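Local coordinates for protein polymeric immunoglobulin receptor (Mus musculus, PDB 4NOB) that probably binds polymeric immunoglobulins for transport across epithelia, as the poly-Ig receptor from which secretory component derives, here through its first V-type immunoglobulin domain, at residues C42-G45 / M49-T52; Y94-G99 / L105-S110. All coordinates share one frame; numbering follows the deposited sequence.

Both contacts belong to one sheet of the V-type domain, where strand 39-44 runs beside strand 92-98, and their centres lie about 10 Å apart. Contact 1 is the outer hairpin, closed by a disulfide; contact 2 is the more central hairpin that follows later in the chain. A probable hydrogen bond between Cys42 O and Lys95 N, 2.9 Å long, joins them directly. On one face, Gln44 OE1 packs against Lys95 CE at 3.4 Å; on the other, Arg43 NH1 lies 3.3 Å from Tyr94 OH. Beside this second pair sits a 1,2-ethanediol, probably from the crystallisation liquor, about 4 Å from the Tyr94 side chain at the nearest atoms.

Contact 1 of 2, residues C42-G45 / M49-T52; sequences CRQG and MCTT. With EDO (1,2-ethanediol), chain E.
Cys42 and Cys50 are joined by a disulfide, SG to SG 2.1 Å, that runs diagonally between neighbouring antiparallel strands. Cys42 is paired directly with Thr52 and Cys50 with Gln44, both non-hydrogen-bonded pairs on the same face, so the sulfurs must reach along the strands as well as across. Unlike first torsions achieve this: SG of Cys42 is tucked between its backbone N and carbonyl carbon (chi1 63°), whereas SG of Cys50 swings opposite its own N (chi1 -166°). The torsion about the S-S bond, 93°, is close to the relaxed right angle. Gln44 lays its CG alongside the bridge, 3.9 Å from Cys50 SG.

Between the two cysteines' pairings, Arg43 and Thr51 form the hydrogen-bonded pair: Arg43 N donates to Thr51 O at 2.9 Å, and Thr51 N returns a bond of the same length to Arg43 O. Gly45 N continues the pattern into the turn, reaching Met49 O at 2.9 Å. A CA-H contact from Cys50 CA to Arg43 O, 3.3 Å, gives that oxygen a second, weaker partner.

Arg43 and Thr51 face the other side of the sheet. The long, extended arginine chain carries its guanidinium away from the hairpin, where NH1 donates to the backbone O of Asp89 and also to O2 of ethanediol at 3.2 Å; Asp90 holds the same ethanediol. Farther out, strand 92-98 runs on the other side of strand 39-44 and hydrogen-bonds to Cys42 and Gln44, and its Lys95 side chain touches Cys42 on the disulfide face, while Arg38 grips Thr52 OG1.

Besides the canonical intersheet bridge, then, the domain has this disulfide within one sheet. It gives a short, surface-lying hairpin a covalent tie in addition to the three backbone bonds that cross between its strands.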
# COMPACT_ATOMS: atom_id res chain seq x y z
N CYS A 42 -4.69 -1.25 -2.01
CA CYS A 42 -5.48 -2.21 -2.82
C CYS A 42 -4.59 -2.79 -3.94
O CYS A 42 -3.62 -2.18 -4.37
CB CYS A 42 -6.73 -1.55 -3.38
SG CYS A 42 -6.47 -0.19 -4.53
N ARG A 43 -4.97 -3.99 -4.40
CA ARG A 43 -4.31 -4.67 -5.51
C ARG A 43 -5.17 -4.64 -6.74
O ARG A 43 -6.35 -4.96 -6.68
CB ARG A 43 -4.06 -6.16 -5.13
CG ARG A 43 -3.23 -6.91 -6.18
CD ARG A 43 -2.71 -8.31 -5.69
NE ARG A 43 -1.73 -8.82 -6.66
CZ ARG A 43 -0.89 -9.75 -6.39
NH1 ARG A 43 -0.83 -10.31 -5.22
NH2 ARG A 43 -0.11 -10.18 -7.37
N GLN A 44 -4.57 -4.14 -7.81
CA GLN A 44 -5.25 -4.12 -9.10
C GLN A 44 -5.36 -5.50 -9.67
O GLN A 44 -4.42 -6.31 -9.71
CB GLN A 44 -4.41 -3.28 -10.06
CG GLN A 44 -4.20 -1.86 -9.66
CD GLN A 44 -4.07 -0.89 -10.80
OE1 GLN A 44 -5.07 -0.58 -11.45
NE2 GLN A 44 -2.84 -0.39 -11.04
N GLY A 45 -6.58 -5.86 -10.10
CA GLY A 45 -6.79 -7.17 -10.63
C GLY A 45 -7.20 -7.19 -12.10
O GLY A 45 -7.35 -6.18 -12.70
N MET A 49 -10.83 -3.95 -11.21
CA MET A 49 -11.09 -3.44 -9.89
C MET A 49 -9.81 -3.46 -9.12
O MET A 49 -8.97 -4.33 -9.36
CB MET A 49 -12.04 -4.35 -9.07
CG MET A 49 -13.45 -4.26 -9.52
SD MET A 49 -14.50 -5.14 -8.35
CE MET A 49 -14.07 -6.80 -8.63
N CYS A 50 -9.73 -2.58 -8.14
CA CYS A 50 -8.55 -2.53 -7.19
C CYS A 50 -9.16 -2.98 -5.89
O CYS A 50 -9.98 -2.21 -5.31
CB CYS A 50 -7.95 -1.14 -7.20
SG CYS A 50 -6.28 -1.10 -6.40
N THR A 51 -8.80 -4.19 -5.43
CA THR A 51 -9.35 -4.88 -4.25
C THR A 51 -8.59 -4.44 -3.01
O THR A 51 -7.41 -4.71 -2.95
CB THR A 51 -9.28 -6.38 -4.42
OG1 THR A 51 -10.11 -6.74 -5.59
CG2 THR A 51 -9.67 -7.16 -3.16
N THR A 52 -9.34 -3.90 -2.08
CA THR A 52 -8.77 -3.47 -0.79
C THR A 52 -8.18 -4.58 -0.05
O THR A 52 -8.84 -5.62 0.19
CB THR A 52 -9.78 -2.75 0.07
OG1 THR A 52 -10.34 -1.68 -0.67
CG2 THR A 52 -9.14 -2.11 1.33
C1 EDO E . -1.61 -10.95 -1.36
O1 EDO E . -0.71 -11.35 -2.42
C2 EDO E . -2.25 -9.70 -1.78
O2 EDO E . -3.06 -9.91 -2.95

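Contact 2 of 2, residues Y94-G99 / L105-S110; sequences YKCGLG and LSFDVS
Tyr94 and Val109 exchange two backbone hydrogen bonds, N to O in each direction at 2.9 Å, and Cys96 and Phe107 form a second such two-way pair two residues further along. Leu98 N then donates to Leu105 O at 2.8 Å, but the return bond is long and weak.

The charged interaction lies on the face that carries Lys95, Ser106 and Asp108. Lys95 and Asp108, a non-hydrogen-bonded pair, run side by side in the same direction, and a turn at the last lysine torsion (chi4 -67°) brings NZ onto OD1 in a salt bridge. Lys95 NZ and Asp108 OD1 are modelled only 2.4 Å apart, a very short separation whose exact value is doubtful. A water joins the pair again, accepting from Lys95 NZ at 2.6 Å and donating to Asp108 OD2. The lysine's methylenes pass over Ser106, CD to OG 3.7 Å. With a methionine in its place, Asp108 would probably be left without its positive mate and the bridging water without its donor.

Apolar packing fills the inward face. Phe107 CB rests 4.0 Å from Cys96 SG, which is bonded to Cys26 and covered by Phe79 and Ile81 of the facing sheet. Gly97 suits its close pairing with Ser106, because any CB there would run into the carbonyl O of Leu105.

Tyr94 turns away from the hairpin: its ring meets that of Trp41 almost parallel, and its OH is bonded to the backbone O of Asp90. That bond, four residues back along the chain, is the tyrosine corner of the Asp-x-Gly-x-Tyr-x-Cys motif. Together with the Cys26-Cys96 bridge between the sheets, it identifies this pairing as the F-G hairpin of an immunoglobulin V-set domain, whose connecting loop corresponds to CDR3.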
# COMPACT_ATOMS: atom_id res chain seq x y z
N TYR A 94 -0.44 -2.29 -7.46
CA TYR A 94 -1.20 -1.80 -6.30
C TYR A 94 -1.48 -0.32 -6.39
O TYR A 94 -0.87 0.42 -7.18
CB TYR A 94 -0.41 -2.12 -5.01
CG TYR A 94 -0.18 -3.58 -4.75
CD1 TYR A 94 0.86 -4.25 -5.34
CD2 TYR A 94 -0.97 -4.26 -3.88
CE1 TYR A 94 1.05 -5.62 -5.12
CE2 TYR A 94 -0.75 -5.61 -3.60
CZ TYR A 94 0.27 -6.28 -4.21
OH TYR A 94 0.51 -7.62 -3.89
N LYS A 95 -2.37 0.14 -5.49
CA LYS A 95 -2.57 1.56 -5.29
C LYS A 95 -2.61 1.90 -3.80
O LYS A 95 -3.16 1.10 -3.04
CB LYS A 95 -3.87 2.08 -5.96
CG LYS A 95 -3.93 1.93 -7.44
CD LYS A 95 -5.26 2.47 -7.93
CE LYS A 95 -5.50 2.08 -9.37
NZ LYS A 95 -4.56 2.72 -10.33
N CYS A 96 -2.01 3.00 -3.44
CA CYS A 96 -2.33 3.61 -2.14
C CYS A 96 -3.25 4.79 -2.42
O CYS A 96 -3.06 5.47 -3.44
CB CYS A 96 -1.10 4.02 -1.37
SG CYS A 96 -0.14 5.31 -2.20
N GLY A 97 -4.24 5.05 -1.60
CA GLY A 97 -5.13 6.11 -1.83
C GLY A 97 -5.93 6.58 -0.67
O GLY A 97 -5.90 6.03 0.44
N LEU A 98 -6.75 7.61 -0.99
CA LEU A 98 -7.66 8.26 -0.05
C LEU A 98 -9.09 8.14 -0.59
O LEU A 98 -9.33 8.37 -1.77
CB LEU A 98 -7.33 9.74 0.13
CG LEU A 98 -6.30 10.09 1.22
CD1 LEU A 98 -5.01 9.41 0.99
CD2 LEU A 98 -6.15 11.62 1.27
N GLY A 99 -10.02 7.89 0.35
CA GLY A 99 -11.44 7.81 -0.01
C GLY A 99 -11.80 6.37 -0.24
O GLY A 99 -11.55 5.55 0.53
N LEU A 105 -8.61 9.71 -4.89
CA LEU A 105 -7.24 10.08 -4.99
C LEU A 105 -6.31 8.87 -4.75
O LEU A 105 -6.38 8.30 -3.73
CB LEU A 105 -6.88 11.16 -4.01
CG LEU A 105 -7.83 12.34 -3.87
CD1 LEU A 105 -7.23 13.36 -2.89
CD2 LEU A 105 -8.05 12.93 -5.24
N SER A 106 -5.50 8.52 -5.76
CA SER A 106 -4.60 7.38 -5.61
C SER A 106 -3.33 7.48 -6.38
O SER A 106 -3.16 8.39 -7.22
CB SER A 106 -5.31 6.14 -6.00
OG SER A 106 -5.58 6.13 -7.39
N PHE A 107 -2.36 6.63 -6.00
CA PHE A 107 -1.05 6.54 -6.57
C PHE A 107 -0.71 5.09 -6.84
O PHE A 107 -0.94 4.25 -5.96
CB PHE A 107 -0.02 7.21 -5.68
CG PHE A 107 1.37 7.14 -6.22
CD1 PHE A 107 1.89 8.15 -7.06
CD2 PHE A 107 2.22 6.10 -5.86
CE1 PHE A 107 3.16 8.05 -7.52
CE2 PHE A 107 3.46 6.01 -6.39
CZ PHE A 107 3.97 7.01 -7.19
N ASP A 108 -0.18 4.79 -8.03
CA ASP A 108 0.12 3.39 -8.47
C ASP A 108 1.53 3.02 -7.99
O ASP A 108 2.51 3.71 -8.28
CB ASP A 108 0.07 3.29 -9.97
CG ASP A 108 -1.31 3.50 -10.52
OD1 ASP A 108 -2.35 3.60 -9.84
OD2 ASP A 108 -1.31 3.68 -11.78
N VAL A 109 1.59 1.86 -7.34
CA VAL A 109 2.82 1.26 -6.84
C VAL A 109 3.00 -0.11 -7.48
O VAL A 109 2.09 -0.98 -7.37
CB VAL A 109 2.75 1.16 -5.32
CG1 VAL A 109 4.02 0.48 -4.80
CG2 VAL A 109 2.54 2.49 -4.66
N SER A 110 4.14 -0.38 -8.11
CA SER A 110 4.43 -1.69 -8.63
C SER A 110 5.35 -2.37 -7.60
O SER A 110 6.40 -1.87 -7.20
CB SER A 110 5.18 -1.50 -9.90
OG SER A 110 5.76 -2.71 -10.37
O HOH W 1 -4.03 3.20 -12.79